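Local coordinates for protein extracellular ligand-binding receptor (Desulfohalobium retbaense DSM 5692, PDB 5ERE) that probably senses small molecules outside the cell, with a periplasmic-binding-protein module that holds 2-oxo-4-methylpentanoic acid and a Cache-type sensor module that holds cytosine, at residues Leu359-Phe372 and Val382-Lys396. Residues are numbered along the deposited sequence; the frame is centred on the assembly and turned at random.
With CYT (6-aminopyrimidin-2(1H)-one), chain C.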
loop_
_atom_site.group_PDB
_atom_site.type_symbol
_atom_site.label_atom_id
_atom_site.label_comp_id
_atom_site.label_asym_id
_atom_site.label_seq_id
_atom_site.Cartn_x
_atom_site.Cartn_y
_atom_site.Cartn_z
ATOM N N LEU A 359 16.014 -1.020 -42.546
ATOM C CA LEU A 359 15.879 -1.794 -41.311
ATOM C C LEU A 359 17.206 -2.365 -40.805
ATOM O O LEU A 359 17.312 -2.740 -39.635
ATOM C CB LEU A 359 14.914 -2.959 -41.514
ATOM C CG LEU A 359 13.478 -2.683 -41.978
ATOM C CD1 LEU A 359 12.677 -3.989 -41.959
ATOM C CD2 LEU A 359 12.790 -1.623 -41.121
ATOM N N ARG A 360 18.191 -2.465 -41.701
ATOM C CA ARG A 360 19.524 -2.959 -41.350
ATOM C C ARG A 360 20.531 -1.812 -41.249
ATOM O O ARG A 360 20.329 -0.735 -41.830
ATOM C CB ARG A 360 20.006 -3.978 -42.386
ATOM C CG ARG A 360 19.136 -5.223 -42.516
ATOM C CD ARG A 360 19.698 -6.135 -43.610
ATOM N NE ARG A 360 19.894 -7.518 -43.166
ATOM C CZ ARG A 360 19.209 -8.582 -43.605
ATOM N NH1 ARG A 360 18.244 -8.475 -44.523
ATOM N NH2 ARG A 360 19.498 -9.781 -43.112
ATOM N N GLY A 361 21.610 -2.041 -40.499
ATOM C CA GLY A 361 22.725 -1.108 -40.462
ATOM C C GLY A 361 22.743 -0.072 -39.355
ATOM O O GLY A 361 21.842 0.009 -38.521
ATOM N N ASP A 362 23.787 0.751 -39.363
ATOM C CA ASP A 362 24.093 1.605 -38.230
ATOM C C ASP A 362 23.053 2.688 -37.985
ATOM O O ASP A 362 22.776 3.021 -36.833
ATOM C CB ASP A 362 25.480 2.263 -38.419
ATOM C CG ASP A 362 26.605 1.241 -38.509
ATOM O OD1 ASP A 362 26.369 0.056 -38.190
ATOM O OD2 ASP A 362 27.731 1.616 -38.895
ATOM N N ARG A 363 22.501 3.269 -39.048
ATOM C CA ARG A 363 21.426 4.254 -38.883
ATOM C C ARG A 363 20.151 3.599 -38.292
ATOM O O ARG A 363 19.472 4.173 -37.432
ATOM C CB ARG A 363 21.094 4.926 -40.219
ATOM C CG ARG A 363 22.271 5.635 -40.907
ATOM C CD ARG A 363 21.773 6.641 -41.946
ATOM N NE ARG A 363 20.932 6.005 -42.960
ATOM C CZ ARG A 363 21.397 5.339 -44.018
ATOM N NH1 ARG A 363 22.711 5.221 -44.216
ATOM N NH2 ARG A 363 20.549 4.786 -44.881
ATOM N N ALA A 364 19.829 2.399 -38.753
ATOM C CA ALA A 364 18.672 1.686 -38.209
ATOM C C ALA A 364 18.928 1.333 -36.740
ATOM O O ALA A 364 18.082 1.560 -35.878
ATOM C CB ALA A 364 18.377 0.440 -39.021
ATOM N N SER A 365 20.115 0.804 -36.463
ATOM C CA SER A 365 20.503 0.441 -35.113
ATOM C C SER A 365 20.363 1.582 -34.123
ATOM O O SER A 365 19.987 1.347 -32.975
ATOM C CB SER A 365 21.942 -0.068 -35.109
ATOM O OG SER A 365 21.986 -1.370 -35.673
ATOM N N ALA A 366 20.660 2.809 -34.564
ATOM C CA ALA A 366 20.584 3.995 -33.711
ATOM C C ALA A 366 19.148 4.343 -33.328
ATOM O O ALA A 366 18.864 4.800 -32.216
ATOM C CB ALA A 366 21.236 5.206 -34.430
ATOM N N ILE A 367 18.251 4.183 -34.289
ATOM C CA ILE A 367 16.826 4.348 -34.044
ATOM C C ILE A 367 16.415 3.322 -32.984
ATOM O O ILE A 367 15.780 3.671 -31.984
ATOM C CB ILE A 367 16.057 4.216 -35.361
ATOM C CG1 ILE A 367 16.398 5.449 -36.229
ATOM C CG2 ILE A 367 14.555 4.100 -35.139
ATOM C CD1 ILE A 367 16.026 5.329 -37.707
ATOM N N LEU A 368 16.857 2.084 -33.161
ATOM C CA LEU A 368 16.530 1.006 -32.228
ATOM C C LEU A 368 17.084 1.263 -30.835
ATOM O O LEU A 368 16.378 1.079 -29.843
ATOM C CB LEU A 368 17.040 -0.345 -32.759
ATOM C CG LEU A 368 16.227 -0.997 -33.905
ATOM C CD1 LEU A 368 16.823 -2.337 -34.278
ATOM C CD2 LEU A 368 14.721 -1.162 -33.574
ATOM N N GLU A 369 18.335 1.727 -30.749
ATOM C CA GLU A 369 18.949 1.963 -29.466
ATOM C C GLU A 369 18.222 3.015 -28.677
ATOM O O GLU A 369 18.129 2.933 -27.460
ATOM C CB GLU A 369 20.416 2.390 -29.662
ATOM C CG GLU A 369 21.269 1.262 -30.155
ATOM C CD GLU A 369 21.651 0.336 -29.062
ATOM O OE1 GLU A 369 21.304 0.659 -27.916
ATOM O OE2 GLU A 369 22.351 -0.675 -29.319
ATOM N N THR A 370 17.791 4.055 -29.368
ATOM C CA THR A 370 17.016 5.141 -28.754
ATOM C C THR A 370 15.592 4.626 -28.341
ATOM O O THR A 370 15.131 4.849 -27.232
ATOM C CB THR A 370 16.901 6.324 -29.734
ATOM O OG1 THR A 370 18.205 6.870 -29.982
ATOM C CG2 THR A 370 15.985 7.433 -29.215
ATOM N N LEU A 371 14.936 3.922 -29.241
ATOM C CA LEU A 371 13.583 3.370 -28.966
ATOM C C LEU A 371 13.556 2.545 -27.670
ATOM O O LEU A 371 12.652 2.661 -26.834
ATOM C CB LEU A 371 13.127 2.508 -30.144
ATOM C CG LEU A 371 11.731 1.862 -29.991
ATOM C CD1 LEU A 371 10.634 2.907 -29.893
ATOM C CD2 LEU A 371 11.506 0.964 -31.158
ATOM N N PHE A 372 14.600 1.757 -27.474
ATOM C CA PHE A 372 14.729 0.985 -26.261
ATOM C C PHE A 372 14.867 1.884 -25.012
ATOM O O PHE A 372 14.199 1.642 -23.976
ATOM C CB PHE A 372 15.893 0.011 -26.432
ATOM C CG PHE A 372 16.133 -0.831 -25.235
ATOM C CD1 PHE A 372 15.284 -1.882 -24.934
ATOM C CD2 PHE A 372 17.207 -0.583 -24.400
ATOM C CE1 PHE A 372 15.467 -2.603 -23.808
ATOM C CE2 PHE A 372 17.423 -1.358 -23.270
ATOM C CZ PHE A 372 16.569 -2.358 -22.970
ATOM N N VAL A 382 13.344 -4.705 -32.106
ATOM C CA VAL A 382 13.832 -5.276 -33.343
ATOM C C VAL A 382 13.199 -4.644 -34.558
ATOM O O VAL A 382 12.126 -4.002 -34.491
ATOM C CB VAL A 382 13.589 -6.785 -33.412
ATOM C CG1 VAL A 382 14.254 -7.498 -32.259
ATOM C CG2 VAL A 382 12.086 -7.093 -33.443
ATOM N N THR A 383 13.868 -4.841 -35.683
ATOM C CA THR A 383 13.246 -4.643 -36.972
ATOM C C THR A 383 13.133 -6.004 -37.609
ATOM O O THR A 383 13.935 -6.895 -37.324
ATOM C CB THR A 383 14.028 -3.675 -37.876
ATOM O OG1 THR A 383 15.384 -4.115 -38.011
ATOM C CG2 THR A 383 13.974 -2.288 -37.284
ATOM N N VAL A 384 12.111 -6.128 -38.455
ATOM C CA VAL A 384 11.668 -7.375 -39.077
ATOM C C VAL A 384 11.343 -7.086 -40.544
ATOM O O VAL A 384 10.522 -6.210 -40.828
ATOM C CB VAL A 384 10.404 -7.946 -38.378
ATOM C CG1 VAL A 384 9.981 -9.274 -39.007
ATOM C CG2 VAL A 384 10.641 -8.113 -36.887
ATOM N N ASP A 385 11.965 -7.807 -41.474
ATOM C CA ASP A 385 11.774 -7.511 -42.901
ATOM C C ASP A 385 10.475 -8.085 -43.493
ATOM O O ASP A 385 9.700 -8.790 -42.819
ATOM C CB ASP A 385 12.988 -7.998 -43.730
ATOM C CG ASP A 385 13.150 -9.522 -43.761
ATOM O OD1 ASP A 385 12.171 -10.274 -43.538
ATOM O OD2 ASP A 385 14.287 -9.978 -44.039
ATOM N N ALA A 386 10.259 -7.785 -44.770
ATOM C CA ALA A 386 9.013 -8.135 -45.457
ATOM C C ALA A 386 8.761 -9.654 -45.458
ATOM O O ALA A 386 7.650 -10.095 -45.742
ATOM C CB ALA A 386 9.040 -7.574 -46.885
ATOM N N THR A 387 9.780 -10.442 -45.098
ATOM C CA THR A 387 9.674 -11.905 -45.027
ATOM C C THR A 387 9.365 -12.424 -43.617
ATOM O O THR A 387 9.092 -13.599 -43.425
ATOM C CB THR A 387 10.980 -12.587 -45.515
ATOM O OG1 THR A 387 11.942 -12.652 -44.447
ATOM C CG2 THR A 387 11.583 -11.817 -46.678
ATOM N N GLY A 388 9.387 -11.546 -42.624
ATOM C CA GLY A 388 9.104 -11.962 -41.265
ATOM C C GLY A 388 10.371 -12.428 -40.562
ATOM O O GLY A 388 10.314 -13.171 -39.584
ATOM N N THR A 389 11.518 -11.969 -41.054
ATOM C CA THR A 389 12.811 -12.300 -40.441
ATOM C C THR A 389 13.356 -11.112 -39.637
ATOM O O THR A 389 13.402 -9.992 -40.131
ATOM C CB THR A 389 13.852 -12.711 -41.496
ATOM O OG1 THR A 389 13.334 -13.771 -42.306
ATOM C CG2 THR A 389 15.155 -13.188 -40.813
ATOM N N ILE A 390 13.746 -11.355 -38.393
ATOM C CA ILE A 390 14.390 -10.333 -37.592
ATOM C C ILE A 390 15.746 -10.008 -38.203
ATOM O O ILE A 390 16.564 -10.907 -38.392
ATOM C CB ILE A 390 14.567 -10.776 -36.133
ATOM C CG1 ILE A 390 13.190 -11.048 -35.502
ATOM C CG2 ILE A 390 15.294 -9.698 -35.356
ATOM C CD1 ILE A 390 13.243 -11.556 -34.080
ATOM N N VAL A 391 15.966 -8.725 -38.504
ATOM C CA VAL A 391 17.159 -8.280 -39.211
ATOM C C VAL A 391 17.986 -7.283 -38.407
ATOM O O VAL A 391 19.060 -6.912 -38.831
ATOM C CB VAL A 391 16.802 -7.635 -40.580
ATOM C CG1 VAL A 391 16.103 -8.652 -41.479
ATOM C CG2 VAL A 391 15.945 -6.376 -40.407
ATOM N N ASN A 392 17.486 -6.845 -37.255
ATOM C CA ASN A 392 18.262 -5.968 -36.398
ATOM C C ASN A 392 17.639 -5.960 -34.997
ATOM O O ASN A 392 16.471 -6.303 -34.841
ATOM C CB ASN A 392 18.353 -4.554 -37.015
ATOM C CG ASN A 392 19.548 -3.746 -36.489
ATOM O OD1 ASN A 392 20.312 -4.226 -35.667
ATOM N ND2 ASN A 392 19.710 -2.512 -36.987
ATOM N N VAL A 393 18.432 -5.622 -33.982
ATOM C CA VAL A 393 17.977 -5.619 -32.594
ATOM C C VAL A 393 18.818 -4.690 -31.733
ATOM O O VAL A 393 20.018 -4.584 -31.933
ATOM C CB VAL A 393 18.031 -7.034 -31.972
ATOM C CG1 VAL A 393 19.471 -7.586 -31.960
ATOM C CG2 VAL A 393 17.440 -7.040 -30.549
ATOM N N ALA A 394 18.171 -4.034 -30.778
ATOM C CA ALA A 394 18.827 -3.391 -29.670
ATOM C C ALA A 394 18.131 -3.799 -28.381
ATOM O O ALA A 394 16.912 -3.879 -28.351
ATOM C CB ALA A 394 18.807 -1.861 -29.826
ATOM N N PRO A 395 18.884 -4.032 -27.296
ATOM C CA PRO A 395 20.345 -4.043 -27.125
ATOM C C PRO A 395 21.035 -5.066 -27.970
ATOM O O PRO A 395 20.463 -6.122 -28.250
ATOM C CB PRO A 395 20.513 -4.384 -25.656
ATOM C CG PRO A 395 19.302 -3.877 -25.040
ATOM C CD PRO A 395 18.226 -4.246 -26.008
ATOM N N LYS A 396 22.280 -4.781 -28.340
ATOM C CA LYS A 396 23.002 -5.673 -29.224
ATOM C C LYS A 396 23.365 -6.985 -28.537
ATOM O O LYS A 396 23.705 -7.949 -29.212
ATOM C CB LYS A 396 24.260 -4.968 -29.786
ATOM C CG LYS A 396 23.947 -4.001 -30.963
ATOM C CD LYS A 396 23.264 -4.736 -32.149
ATOM C CE LYS A 396 22.950 -3.857 -33.378
ATOM N NZ LYS A 396 22.057 -2.707 -33.103
HETATM N N3 CYT C . 10.724 -11.415 -30.551
HETATM C C4 CYT C . 10.697 -10.107 -30.805
HETATM N N1 CYT C . 8.757 -11.701 -31.863
HETATM C C2 CYT C . 9.770 -12.245 -31.063
HETATM O O2 CYT C . 9.758 -13.470 -30.806
HETATM N N4 CYT C . 11.688 -9.339 -30.272
HETATM C C5 CYT C . 9.667 -9.526 -31.624
HETATM C C6 CYT C . 8.729 -10.346 -32.127
HETATM O O HOH W 1 23.479 -2.250 -27.518
#
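Helix 362-372 lies over the hairpin formed by strands 382-385 and 390-394, its axis 7.4 Å from that of strand 390-394 and inclined to it by 36°. A classic beta bulge is built into the hairpin beneath the loop that leads into the helix, Val-391 and Asn-392 both facing Thr-383. There Thr-383 OG1 donates to Leu-359 O (2.9 Å), while Leu-359 packs CB on Val-391 CG2 and CD1 against the Val-384 carbonyl. Val-391 CG1 sits over one face of the Arg-360 guanidinium.

In the first turn of the helix, Ser-365 OG takes a 2.9 Å bond from Asn-392 ND2; the OG lies in the amide plane of Asn-392, and the N-H points at it at 160°. Asn-392 CG stands anti to the backbone N (chi1 -158°), which carries the amide up to the helix. Lys-396 NZ doubles back to make a weak bond to the same OG and a firmer one to Val-393 O (3.0 Å). Putting a leucine in place of Asn-392 would probably leave Ser-365 OG with only the weak bond from Lys-396 among the donors of 382-396, and take away the in-plane N-H that ties strand to helix.

Leu-368 lies on the face of the hairpin and spans both strands, CD1 on Asn-392 CG and Val-393 N, CD2 on Thr-383 CG2, with CB on Ala-394 CB. Farther along, Pro-395, after a cis peptide, lays CD 3.8 Å from the Phe-372 ring centroid, a CH-pi contact over the face. A water joins Glu-369 OE2 to Lys-396 N.

Apolar packing that encloses two buried polar links, Asn-392 to Ser-365 and Thr-383 to Leu-359 O, with charged groups toward the edge, thus fixes the helix to one side of the Cache-type sheet, while Val-382, pointing away from the helix, lines the cytosine pocket.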